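Gamma-glutamyltranspeptidase (Streptomyces lincolnensis, PDB 6J3A) probably cleaves gamma-glutamyl or related amide bonds or transfers the acyl group, as an LmbA-like gamma-glutamyltranspeptidase homologue of the Ntn-hydrolase clan. Local coordinates at residues Cys76-Val87 with Leu473-Thr481; Thr361-Asp369 with Thr463-Asn471. One frame throughout, in Å; residues are numbered along the deposited sequence.

Contact 1: residues Cys76-Val87 with Leu473-Thr481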
ATOM      1  N   CYS A  76      -8.711 -27.849   7.398  1.00 33.27           N
ATOM      2  CA  CYS A  76     -10.136 -27.666   7.242  1.00 33.23           C
ATOM      3  C   CYS A  76     -10.743 -27.077   8.496  1.00 33.16           C
ATOM      4  O   CYS A  76     -10.819 -27.739   9.537  1.00 33.75           O
ATOM      5  CB  CYS A  76     -10.835 -28.985   6.933  1.00 33.50           C
ATOM      6  SG  CYS A  76     -12.636 -28.795   6.839  1.00 31.67           S
ATOM      7  N   GLY A  77     -11.193 -25.833   8.366  1.00 32.02           N
ATOM      8  CA  GLY A  77     -11.963 -25.161   9.403  1.00 31.17           C
ATOM      9  C   GLY A  77     -13.374 -24.855   8.949  1.00 29.75           C
ATOM     10  O   GLY A  77     -13.980 -23.902   9.426  1.00 30.72           O
ATOM     11  N   GLN A  78     -13.879 -25.630   7.992  1.00 28.50           N
ATOM     12  CA  GLN A  78     -15.283 -25.594   7.632  1.00 27.39           C
ATOM     13  C   GLN A  78     -16.042 -26.576   8.514  1.00 27.40           C
ATOM     14  O   GLN A  78     -15.780 -27.776   8.494  1.00 25.77           O
ATOM     15  CB  GLN A  78     -15.470 -25.956   6.174  1.00 26.85           C
ATOM     16  CG  GLN A  78     -16.925 -26.094   5.759  1.00 26.43           C
ATOM     17  CD  GLN A  78     -17.678 -24.799   5.919  1.00 26.30           C
ATOM     18  OE1 GLN A  78     -17.444 -23.839   5.178  1.00 26.17           O
ATOM     19  NE2 GLN A  78     -18.583 -24.754   6.903  1.00 25.40           N
ATOM     20  N   GLY A  79     -16.982 -26.050   9.290  1.00 28.24           N
ATOM     21  CA  GLY A  79     -17.740 -26.874  10.208  1.00 29.38           C
ATOM     22  C   GLY A  79     -18.840 -27.659   9.523  1.00 29.90           C
ATOM     23  O   GLY A  79     -19.164 -27.420   8.349  1.00 29.06           O
ATOM     24  N   VAL A  80     -19.425 -28.575  10.290  1.00 30.57           N
ATOM     25  CA  VAL A  80     -20.457 -29.502   9.797  1.00 31.54           C
ATOM     26  C   VAL A  80     -21.868 -29.104  10.238  1.00 33.00           C
ATOM     27  O   VAL A  80     -22.054 -28.267  11.125  1.00 34.14           O
ATOM     28  CB  VAL A  80     -20.192 -30.970  10.239  1.00 31.16           C
ATOM     29  CG1 VAL A  80     -18.918 -31.501   9.600  1.00 30.58           C
ATOM     30  CG2 VAL A  80     -20.144 -31.126  11.764  1.00 30.87           C
ATOM     31  N   ALA A  81     -22.854 -29.732   9.603  1.00 33.71           N
ATOM     32  CA  ALA A  81     -24.242 -29.661  10.040  1.00 33.07           C
ATOM     33  C   ALA A  81     -24.409 -30.315  11.416  1.00 33.07           C
ATOM     34  O   ALA A  81     -23.695 -31.279  11.741  1.00 31.25           O
ATOM     35  CB  ALA A  81     -25.151 -30.336   9.030  1.00 33.57           C
ATOM     36  N   PRO A  82     -25.339 -29.784  12.242  1.00 33.13           N
ATOM     37  CA  PRO A  82     -25.552 -30.454  13.529  1.00 32.82           C
ATOM     38  C   PRO A  82     -26.203 -31.832  13.378  1.00 32.34           C
ATOM     39  O   PRO A  82     -26.882 -32.105  12.380  1.00 31.67           O
ATOM     40  CB  PRO A  82     -26.463 -29.486  14.302  1.00 32.73           C
ATOM     41  CG  PRO A  82     -26.347 -28.172  13.602  1.00 33.03           C
ATOM     42  CD  PRO A  82     -26.009 -28.472  12.174  1.00 32.68           C
ATOM     43  N   ALA A  83     -25.988 -32.673  14.384  1.00 31.70           N
ATOM     44  CA  ALA A  83     -26.560 -34.016  14.460  1.00 30.80           C
ATOM     45  C   ALA A  83     -28.075 -34.078  14.157  1.00 31.78           C
ATOM     46  O   ALA A  83     -28.548 -35.053  13.557  1.00 32.85           O
ATOM     47  CB  ALA A  83     -26.258 -34.621  15.825  1.00 29.71           C
ATOM     48  N   GLY A  84     -28.819 -33.039  14.551  1.00 31.83           N
ATOM     49  CA  GLY A  84     -30.274 -32.946  14.285  1.00 31.37           C
ATOM     50  C   GLY A  84     -30.715 -32.194  13.024  1.00 30.84           C
ATOM     51  O   GLY A  84     -31.910 -31.912  12.842  1.00 28.60           O
ATOM     52  N   ALA A  85     -29.767 -31.886  12.145  1.00 30.70           N
ATOM     53  CA  ALA A  85     -30.035 -31.030  10.997  1.00 31.38           C
ATOM     54  C   ALA A  85     -30.316 -31.869   9.775  1.00 31.48           C
ATOM     55  O   ALA A  85     -29.475 -31.968   8.883  1.00 32.53           O
ATOM     56  CB  ALA A  85     -28.861 -30.100  10.744  1.00 32.05           C
ATOM     57  N   THR A  86     -31.502 -32.467   9.738  1.00 30.91           N
ATOM     58  CA  THR A  86     -31.869 -33.371   8.652  1.00 30.66           C
ATOM     59  C   THR A  86     -32.726 -32.654   7.623  1.00 31.35           C
ATOM     60  O   THR A  86     -33.374 -31.652   7.926  1.00 30.46           O
ATOM     61  CB  THR A  86     -32.611 -34.613   9.176  1.00 30.36           C
ATOM     62  OG1 THR A  86     -33.851 -34.224   9.776  1.00 30.22           O
ATOM     63  CG2 THR A  86     -31.752 -35.356  10.210  1.00 30.13           C
ATOM     64  N   VAL A  87     -32.710 -33.167   6.396  1.00 32.27           N
ATOM     65  CA  VAL A  87     -33.637 -32.707   5.368  1.00 33.58           C
ATOM     66  C   VAL A  87     -35.069 -32.865   5.859  1.00 35.64           C
ATOM     67  O   VAL A  87     -35.905 -32.003   5.604  1.00 37.77           O
ATOM     68  CB  VAL A  87     -33.467 -33.475   4.040  1.00 33.17           C
ATOM     69  CG1 VAL A  87     -34.627 -33.202   3.076  1.00 32.51           C
ATOM     70  CG2 VAL A  87     -32.148 -33.090   3.380  1.00 33.33           C
ATOM     71  N   LEU A 473     -28.336 -31.688   2.608  1.00 30.98           N
ATOM     72  CA  LEU A 473     -28.111 -31.328   4.004  1.00 30.98           C
ATOM     73  C   LEU A 473     -27.988 -32.614   4.814  1.00 30.86           C
ATOM     74  O   LEU A 473     -28.899 -33.444   4.813  1.00 31.97           O
ATOM     75  CB  LEU A 473     -29.252 -30.463   4.536  1.00 31.74           C
ATOM     76  CG  LEU A 473     -29.217 -30.167   6.045  1.00 32.11           C
ATOM     77  CD1 LEU A 473     -27.944 -29.426   6.442  1.00 32.20           C
ATOM     78  CD2 LEU A 473     -30.452 -29.390   6.473  1.00 31.79           C
ATOM     79  N   THR A 474     -26.848 -32.796   5.466  1.00 30.32           N
ATOM     80  CA  THR A 474     -26.549 -34.070   6.107  1.00 31.37           C
ATOM     81  C   THR A 474     -25.839 -33.861   7.446  1.00 32.20           C
ATOM     82  O   THR A 474     -24.805 -33.195   7.500  1.00 33.32           O
ATOM     83  CB  THR A 474     -25.695 -34.980   5.190  1.00 30.75           C
ATOM     84  OG1 THR A 474     -26.325 -35.108   3.906  1.00 31.55           O
ATOM     85  CG2 THR A 474     -25.547 -36.368   5.787  1.00 29.66           C
ATOM     86  N   PRO A 475     -26.389 -34.435   8.534  1.00 32.62           N
ATOM     87  CA  PRO A 475     -25.729 -34.393   9.852  1.00 31.73           C
ATOM     88  C   PRO A 475     -24.281 -34.870   9.815  1.00 30.54           C
ATOM     89  O   PRO A 475     -24.003 -35.894   9.210  1.00 30.33           O
ATOM     90  CB  PRO A 475     -26.563 -35.355  10.696  1.00 31.67           C
ATOM     91  CG  PRO A 475     -27.904 -35.351  10.061  1.00 32.47           C
ATOM     92  CD  PRO A 475     -27.704 -35.100   8.595  1.00 32.32           C
ATOM     93  N   GLY A 476     -23.379 -34.109  10.431  1.00 30.57           N
ATOM     94  CA  GLY A 476     -21.951 -34.459  10.511  1.00 30.80           C
ATOM     95  C   GLY A 476     -21.152 -34.226   9.234  1.00 31.00           C
ATOM     96  O   GLY A 476     -20.013 -34.681   9.116  1.00 29.43           O
ATOM     97  N   ARG A 477     -21.745 -33.503   8.286  1.00 31.58           N
ATOM     98  CA  ARG A 477     -21.149 -33.240   6.984  1.00 31.52           C
ATOM     99  C   ARG A 477     -21.054 -31.752   6.699  1.00 30.84           C
ATOM    100  O   ARG A 477     -21.926 -30.982   7.100  1.00 28.32           O
ATOM    101  CB  ARG A 477     -21.994 -33.910   5.911  1.00 33.35           C
ATOM    102  CG  ARG A 477     -21.473 -35.262   5.481  1.00 35.37           C
ATOM    103  CD  ARG A 477     -21.013 -36.145   6.619  1.00 37.06           C
ATOM    104  NE  ARG A 477     -21.063 -37.540   6.218  1.00 40.17           N
ATOM    105  CZ  ARG A 477     -20.025 -38.365   6.057  1.00 42.36           C
ATOM    106  NH1 ARG A 477     -20.276 -39.610   5.668  1.00 42.70           N
ATOM    107  NH2 ARG A 477     -18.756 -37.990   6.267  1.00 43.65           N
ATOM    108  N   ARG A 478     -19.993 -31.358   5.994  1.00 31.20           N
ATOM    109  CA  ARG A 478     -19.802 -29.953   5.641  1.00 31.66           C
ATOM    110  C   ARG A 478     -20.755 -29.570   4.539  1.00 30.76           C
ATOM    111  O   ARG A 478     -20.992 -30.358   3.632  1.00 30.43           O
ATOM    112  CB  ARG A 478     -18.409 -29.646   5.108  1.00 32.69           C
ATOM    113  CG  ARG A 478     -17.264 -29.909   6.066  1.00 33.84           C
ATOM    114  CD  ARG A 478     -16.652 -31.248   5.756  1.00 35.13           C
ATOM    115  NE  ARG A 478     -15.206 -31.219   5.680  1.00 36.34           N
ATOM    116  CZ  ARG A 478     -14.462 -32.087   4.991  1.00 36.73           C
ATOM    117  NH1 ARG A 478     -13.149 -31.956   5.000  1.00 38.36           N
ATOM    118  NH2 ARG A 478     -15.000 -33.073   4.278  1.00 36.35           N
ATOM    119  N   PRO A 479     -21.271 -28.340   4.587  1.00 30.38           N
ATOM    120  CA  PRO A 479     -21.931 -27.868   3.385  1.00 31.09           C
ATOM    121  C   PRO A 479     -20.896 -27.614   2.291  1.00 32.30           C
ATOM    122  O   PRO A 479     -19.689 -27.458   2.562  1.00 32.40           O
ATOM    123  CB  PRO A 479     -22.568 -26.553   3.831  1.00 30.23           C
ATOM    124  CG  PRO A 479     -21.682 -26.066   4.919  1.00 29.52           C
ATOM    125  CD  PRO A 479     -21.142 -27.283   5.605  1.00 29.38           C
ATOM    126  N   ARG A 480     -21.383 -27.570   1.065  1.00 32.35           N
ATOM    127  CA  ARG A 480     -20.541 -27.275  -0.072  1.00 32.86           C
ATOM    128  C   ARG A 480     -20.189 -25.791  -0.054  1.00 32.51           C
ATOM    129  O   ARG A 480     -20.998 -24.948  -0.437  1.00 35.44           O
ATOM    130  CB  ARG A 480     -21.255 -27.666  -1.354  1.00 33.96           C
ATOM    131  CG  ARG A 480     -20.339 -27.826  -2.541  1.00 35.30           C
ATOM    132  CD  ARG A 480     -20.603 -26.736  -3.542  1.00 37.37           C
ATOM    133  NE  ARG A 480     -21.839 -26.972  -4.280  1.00 39.28           N
ATOM    134  CZ  ARG A 480     -22.654 -26.026  -4.750  1.00 41.76           C
ATOM    135  NH1 ARG A 480     -23.741 -26.393  -5.421  1.00 43.03           N
ATOM    136  NH2 ARG A 480     -22.416 -24.723  -4.543  1.00 42.27           N
ATOM    137  N   THR A 481     -18.970 -25.484   0.385  1.00 30.27           N
ATOM    138  CA  THR A 481     -18.593 -24.113   0.778  1.00 27.92           C
ATOM    139  C   THR A 481     -17.904 -23.355  -0.363  1.00 27.52           C
ATOM    140  O   THR A 481     -17.123 -23.947  -1.124  1.00 26.63           O
ATOM    141  CB  THR A 481     -17.738 -24.131   2.072  1.00 27.14           C
ATOM    142  OG1 THR A 481     -17.604 -22.805   2.590  1.00 26.65           O
ATOM    143  CG2 THR A 481     -16.357 -24.741   1.866  1.00 26.10           C
TER
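With CG anti to the backbone N (chi1 173°) and the chain bent at chi2 (62°), the side chain of Q78 is turned so that OE1 points at T481, whose own hydroxyl lies anti to its N. T481 OG1 donates to Q78 OE1 at 2.8 Å, tilted from the carbonyl plane. The other end of the amide, Q78 NE2, bonds G79 O at 3.1 Å almost within its own plane, which fixes the amide's rotation while P479 CD and CG lie beside NE2. R478 crosses Q78 at a slant, its CB and CG against Q78 CG and its guanidinium turned 70° from the amide, and reaches C76 of strand 73-77, where NH1 makes a weak bond to SG at 3.7 Å, at the guanidinium edge. The charge of R478 is met by salt bridges to E258 and D322 and by a cation-pi contact with W276. Further along, two backbone bonds join the two segments: A81 N to R477 O at 2.9 Å and G476 N to A81 O at 3.1 Å. A81 CB thereby comes to T474 O, and V80 CG1 to G476 O. L473 then packs CD1 on A81 CB at 3.9 Å and its CB on V87 CG2. G476, with positive phi, lies within a type II beta turn, T474-R477, and P82-A85 forms a type I turn; two irregular loops thus pair beside strand 73-77, part of the beta core of the Ntn-hydrolase fold.

Contact 2: residues Thr361-Asp369 with Thr463-Asn471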
ATOM      1  N   THR A 361     -24.511 -41.027 -14.116  1.00 48.04           N
ATOM      2  CA  THR A 361     -25.572 -40.108 -14.520  1.00 48.08           C
ATOM      3  C   THR A 361     -25.654 -39.003 -13.479  1.00 47.78           C
ATOM      4  O   THR A 361     -25.682 -39.274 -12.272  1.00 45.20           O
ATOM      5  CB  THR A 361     -26.948 -40.797 -14.610  1.00 49.59           C
ATOM      6  OG1 THR A 361     -26.831 -42.022 -15.344  1.00 51.64           O
ATOM      7  CG2 THR A 361     -27.974 -39.882 -15.304  1.00 49.98           C
ATOM      8  N   ALA A 362     -25.706 -37.766 -13.963  1.00 46.30           N
ATOM      9  CA  ALA A 362     -25.757 -36.586 -13.116  1.00 44.59           C
ATOM     10  C   ALA A 362     -27.152 -36.418 -12.520  1.00 45.14           C
ATOM     11  O   ALA A 362     -28.148 -36.371 -13.258  1.00 42.34           O
ATOM     12  CB  ALA A 362     -25.384 -35.359 -13.929  1.00 44.58           C
ATOM     13  N   ARG A 363     -27.218 -36.342 -11.192  1.00 46.03           N
ATOM     14  CA  ARG A 363     -28.471 -36.058 -10.496  1.00 48.59           C
ATOM     15  C   ARG A 363     -28.411 -34.685  -9.844  1.00 48.61           C
ATOM     16  O   ARG A 363     -27.546 -34.405  -9.004  1.00 49.57           O
ATOM     17  CB  ARG A 363     -28.835 -37.123  -9.457  1.00 51.82           C
ATOM     18  CG  ARG A 363     -30.345 -37.382  -9.413  1.00 55.38           C
ATOM     19  CD  ARG A 363     -30.922 -37.529  -8.015  1.00 56.61           C
ATOM     20  NE  ARG A 363     -30.608 -38.829  -7.428  1.00 57.57           N
ATOM     21  CZ  ARG A 363     -31.153 -39.313  -6.313  1.00 58.41           C
ATOM     22  NH1 ARG A 363     -30.782 -40.518  -5.880  1.00 59.02           N
ATOM     23  NH2 ARG A 363     -32.067 -38.616  -5.629  1.00 55.83           N
ATOM     24  N   LEU A 364     -29.361 -33.848 -10.235  1.00 47.32           N
ATOM     25  CA  LEU A 364     -29.381 -32.444  -9.879  1.00 45.59           C
ATOM     26  C   LEU A 364     -30.489 -32.193  -8.868  1.00 43.82           C
ATOM     27  O   LEU A 364     -31.475 -32.935  -8.805  1.00 43.79           O
ATOM     28  CB  LEU A 364     -29.625 -31.600 -11.137  1.00 46.97           C
ATOM     29  CG  LEU A 364     -28.469 -31.419 -12.126  1.00 47.56           C
ATOM     30  CD1 LEU A 364     -28.977 -30.842 -13.447  1.00 48.31           C
ATOM     31  CD2 LEU A 364     -27.390 -30.523 -11.527  1.00 47.51           C
ATOM     32  N   SER A 365     -30.323 -31.140  -8.078  1.00 41.96           N
ATOM     33  CA  SER A 365     -31.397 -30.653  -7.205  1.00 39.74           C
ATOM     34  C   SER A 365     -32.592 -30.177  -8.025  1.00 39.43           C
ATOM     35  O   SER A 365     -32.440 -29.667  -9.140  1.00 35.06           O
ATOM     36  CB  SER A 365     -30.907 -29.515  -6.294  1.00 39.08           C
ATOM     37  OG  SER A 365     -31.867 -28.478  -6.168  1.00 37.57           O
ATOM     38  N   ALA A 366     -33.777 -30.329  -7.441  1.00 41.59           N
ATOM     39  CA  ALA A 366     -35.033 -29.893  -8.058  1.00 42.98           C
ATOM     40  C   ALA A 366     -35.044 -28.377  -8.333  1.00 45.28           C
ATOM     41  O   ALA A 366     -35.678 -27.920  -9.285  1.00 44.50           O
ATOM     42  CB  ALA A 366     -36.204 -30.285  -7.173  1.00 42.39           C
ATOM     43  N   HIS A 367     -34.323 -27.621  -7.503  1.00 47.85           N
ATOM     44  CA  HIS A 367     -34.132 -26.168  -7.663  1.00 50.53           C
ATOM     45  C   HIS A 367     -33.081 -25.698  -8.693  1.00 51.51           C
ATOM     46  O   HIS A 367     -32.921 -24.484  -8.917  1.00 50.45           O
ATOM     47  CB  HIS A 367     -33.742 -25.583  -6.309  1.00 52.52           C
ATOM     48  CG  HIS A 367     -34.848 -25.593  -5.315  1.00 54.22           C
ATOM     49  ND1 HIS A 367     -35.057 -26.639  -4.439  1.00 55.40           N
ATOM     50  CD2 HIS A 367     -35.818 -24.685  -5.063  1.00 55.27           C
ATOM     51  CE1 HIS A 367     -36.108 -26.370  -3.685  1.00 57.04           C
ATOM     52  NE2 HIS A 367     -36.589 -25.192  -4.046  1.00 57.64           N
ATOM     53  N   ALA A 368     -32.368 -26.637  -9.310  1.00 51.50           N
ATOM     54  CA  ALA A 368     -31.264 -26.311 -10.221  1.00 52.56           C
ATOM     55  C   ALA A 368     -31.676 -25.659 -11.555  1.00 53.62           C
ATOM     56  O   ALA A 368     -30.833 -25.091 -12.250  1.00 54.17           O
ATOM     57  CB  ALA A 368     -30.431 -27.554 -10.481  1.00 52.71           C
ATOM     58  N   ASP A 369     -32.955 -25.749 -11.908  1.00 55.89           N
ATOM     59  CA  ASP A 369     -33.507 -25.062 -13.099  1.00 57.51           C
ATOM     60  C   ASP A 369     -34.020 -23.622 -12.834  1.00 56.85           C
ATOM     61  O   ASP A 369     -34.282 -22.873 -13.782  1.00 54.41           O
ATOM     62  CB  ASP A 369     -34.616 -25.919 -13.756  1.00 58.05           C
ATOM     63  CG  ASP A 369     -35.683 -26.414 -12.755  1.00 59.49           C
ATOM     64  OD1 ASP A 369     -35.618 -26.060 -11.554  1.00 58.67           O
ATOM     65  OD2 ASP A 369     -36.588 -27.169 -13.171  1.00 59.80           O
ATOM     66  N   THR A 463     -26.398 -25.970   1.281  1.00 31.65           N
ATOM     67  CA  THR A 463     -26.872 -27.340   1.085  1.00 30.41           C
ATOM     68  C   THR A 463     -28.246 -27.336   0.428  1.00 30.63           C
ATOM     69  O   THR A 463     -28.863 -26.286   0.241  1.00 29.19           O
ATOM     70  CB  THR A 463     -27.018 -28.072   2.422  1.00 30.22           C
ATOM     71  OG1 THR A 463     -27.965 -27.373   3.234  1.00 29.37           O
ATOM     72  CG2 THR A 463     -25.694 -28.153   3.146  1.00 30.60           C
ATOM     73  N   TRP A 464     -28.718 -28.530   0.096  1.00 31.56           N
ATOM     74  CA  TRP A 464     -30.053 -28.717  -0.454  1.00 32.26           C
ATOM     75  C   TRP A 464     -30.969 -29.490   0.485  1.00 33.26           C
ATOM     76  O   TRP A 464     -30.553 -30.488   1.086  1.00 31.94           O
ATOM     77  CB  TRP A 464     -29.956 -29.483  -1.758  1.00 32.07           C
ATOM     78  CG  TRP A 464     -29.305 -28.737  -2.865  1.00 30.75           C
ATOM     79  CD1 TRP A 464     -28.163 -29.087  -3.520  1.00 29.71           C
ATOM     80  CD2 TRP A 464     -29.768 -27.526  -3.474  1.00 30.03           C
ATOM     81  NE1 TRP A 464     -27.885 -28.174  -4.506  1.00 30.14           N
ATOM     82  CE2 TRP A 464     -28.853 -27.202  -4.504  1.00 29.40           C
ATOM     83  CE3 TRP A 464     -30.874 -26.689  -3.260  1.00 29.43           C
ATOM     84  CZ2 TRP A 464     -29.001 -26.068  -5.321  1.00 28.01           C
ATOM     85  CZ3 TRP A 464     -31.025 -25.558  -4.080  1.00 29.03           C
ATOM     86  CH2 TRP A 464     -30.085 -25.262  -5.094  1.00 28.33           C
ATOM     87  N   LEU A 465     -32.219 -29.027   0.581  1.00 34.31           N
ATOM     88  CA  LEU A 465     -33.277 -29.743   1.292  1.00 36.06           C
ATOM     89  C   LEU A 465     -33.921 -30.790   0.375  1.00 38.26           C
ATOM     90  O   LEU A 465     -35.047 -30.632  -0.111  1.00 40.62           O
ATOM     91  CB  LEU A 465     -34.317 -28.758   1.829  1.00 35.34           C
ATOM     92  CG  LEU A 465     -33.807 -27.712   2.819  1.00 34.88           C
ATOM     93  CD1 LEU A 465     -34.967 -26.896   3.347  1.00 34.35           C
ATOM     94  CD2 LEU A 465     -33.054 -28.334   3.990  1.00 34.86           C
ATOM     95  N   GLU A 466     -33.181 -31.871   0.164  1.00 39.68           N
ATOM     96  CA  GLU A 466     -33.535 -32.912  -0.795  1.00 38.71           C
ATOM     97  C   GLU A 466     -32.534 -34.018  -0.598  1.00 38.85           C
ATOM     98  O   GLU A 466     -31.334 -33.756  -0.595  1.00 39.41           O
ATOM     99  CB  GLU A 466     -33.441 -32.380  -2.222  1.00 38.36           C
ATOM    100  CG  GLU A 466     -33.929 -33.330  -3.298  1.00 38.50           C
ATOM    101  CD  GLU A 466     -34.032 -32.661  -4.663  1.00 39.53           C
ATOM    102  OE1 GLU A 466     -33.874 -31.425  -4.759  1.00 37.43           O
ATOM    103  OE2 GLU A 466     -34.264 -33.364  -5.667  1.00 41.71           O
ATOM    104  N   GLU A 467     -33.021 -35.242  -0.429  1.00 40.17           N
ATOM    105  CA  GLU A 467     -32.158 -36.387  -0.155  1.00 40.25           C
ATOM    106  C   GLU A 467     -31.473 -36.934  -1.410  1.00 39.05           C
ATOM    107  O   GLU A 467     -31.868 -36.628  -2.542  1.00 36.95           O
ATOM    108  CB  GLU A 467     -32.951 -37.500   0.546  1.00 42.31           C
ATOM    109  CG  GLU A 467     -33.294 -37.216   2.007  1.00 44.83           C
ATOM    110  CD  GLU A 467     -32.095 -37.291   2.957  1.00 47.08           C
ATOM    111  OE1 GLU A 467     -32.318 -37.337   4.183  1.00 50.18           O
ATOM    112  OE2 GLU A 467     -30.928 -37.306   2.504  1.00 49.54           O
ATOM    113  N   GLY A 468     -30.423 -37.718  -1.173  1.00 38.76           N
ATOM    114  CA  GLY A 468     -29.743 -38.490  -2.209  1.00 38.94           C
ATOM    115  C   GLY A 468     -28.743 -37.748  -3.079  1.00 39.43           C
ATOM    116  O   GLY A 468     -28.331 -38.284  -4.110  1.00 42.05           O
ATOM    117  N   LEU A 469     -28.340 -36.536  -2.681  1.00 37.32           N
ATOM    118  CA  LEU A 469     -27.426 -35.711  -3.494  1.00 35.00           C
ATOM    119  C   LEU A 469     -26.082 -35.525  -2.784  1.00 34.49           C
ATOM    120  O   LEU A 469     -26.029 -35.623  -1.555  1.00 34.07           O
ATOM    121  CB  LEU A 469     -28.040 -34.344  -3.787  1.00 34.18           C
ATOM    122  CG  LEU A 469     -29.449 -34.276  -4.368  1.00 33.46           C
ATOM    123  CD1 LEU A 469     -30.011 -32.889  -4.121  1.00 34.07           C
ATOM    124  CD2 LEU A 469     -29.465 -34.591  -5.854  1.00 33.43           C
ATOM    125  N   PRO A 470     -24.998 -35.241  -3.546  1.00 34.39           N
ATOM    126  CA  PRO A 470     -23.679 -35.005  -2.929  1.00 33.46           C
ATOM    127  C   PRO A 470     -23.660 -33.858  -1.903  1.00 31.82           C
ATOM    128  O   PRO A 470     -22.898 -33.921  -0.928  1.00 30.70           O
ATOM    129  CB  PRO A 470     -22.773 -34.657  -4.127  1.00 34.71           C
ATOM    130  CG  PRO A 470     -23.501 -35.083  -5.347  1.00 34.90           C
ATOM    131  CD  PRO A 470     -24.961 -35.051  -5.013  1.00 35.11           C
ATOM    132  N   ASN A 471     -24.488 -32.835  -2.149  1.00 30.17           N
ATOM    133  CA  ASN A 471     -24.669 -31.663  -1.256  1.00 30.45           C
ATOM    134  C   ASN A 471     -26.057 -31.588  -0.555  1.00 30.17           C
ATOM    135  O   ASN A 471     -26.572 -30.499  -0.284  1.00 29.89           O
ATOM    136  CB  ASN A 471     -24.429 -30.374  -2.070  1.00 30.99           C
ATOM    137  CG  ASN A 471     -24.236 -29.136  -1.201  1.00 29.76           C
ATOM    138  OD1 ASN A 471     -23.683 -29.206  -0.103  1.00 29.03           O
ATOM    139  ND2 ASN A 471     -24.690 -27.992  -1.706  1.00 28.41           N
TER
HETATM  140  O   HOH W   1     -34.150 -33.736  -8.234  1.00 26.71           O
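S365 sits over one face of the W464 indole: CB stands 3.6 Å from the centroid of the five-membered ring, 10° off the normal, a CH-pi contact, and OG also lies above the ring system. The same OG accepts from H367 N at 2.9 Å. H367 brings CB to W464 CZ3 at 3.5 Å, but its imidazole, though nearly parallel to the indole, is slid so far that the rings barely overlap. The indole is held from beyond the contact by E317, which accepts from NE1, and by a cation-pi contact with R550. At the other end R363, bent at chi2 and chi3, crosses L469 at about a right angle, CD to CD2 3.9 Å, and sets one guanidinium face over G468 O, 3.7 Å from CZ. Between them the extended E466 uses the syn lone pair of OE1 to take A366 N at 2.9 Å in a nearly straight bond, and OE2 accepts from a water that also donates to L364 O. The arrangement is an ST turn at S365, packed by its CH-pi contact on W464, that joins the loop after helix 334-341 to the one before strand 486-490.

In the fold
The centres of contacts 1 and 2 lie about 15 Å apart. Both segments of contact 2 fall between those of contact 1 in the sequence: 76-87 comes first, then 361-369, then 463-471 and 473-481, which belong to one long connection between strands 454-455 and 486-490. That connection folds back on itself, L473 N probably bonding W464 O and R480 N probably bonding N471 OD1, while V87 packs on the backbone of E466 and P479 on T463. The connection before strand 486-490 therefore touches both the segment that follows strand 73-77, up to the start of helix 87-92, and the loop after helix 334-341.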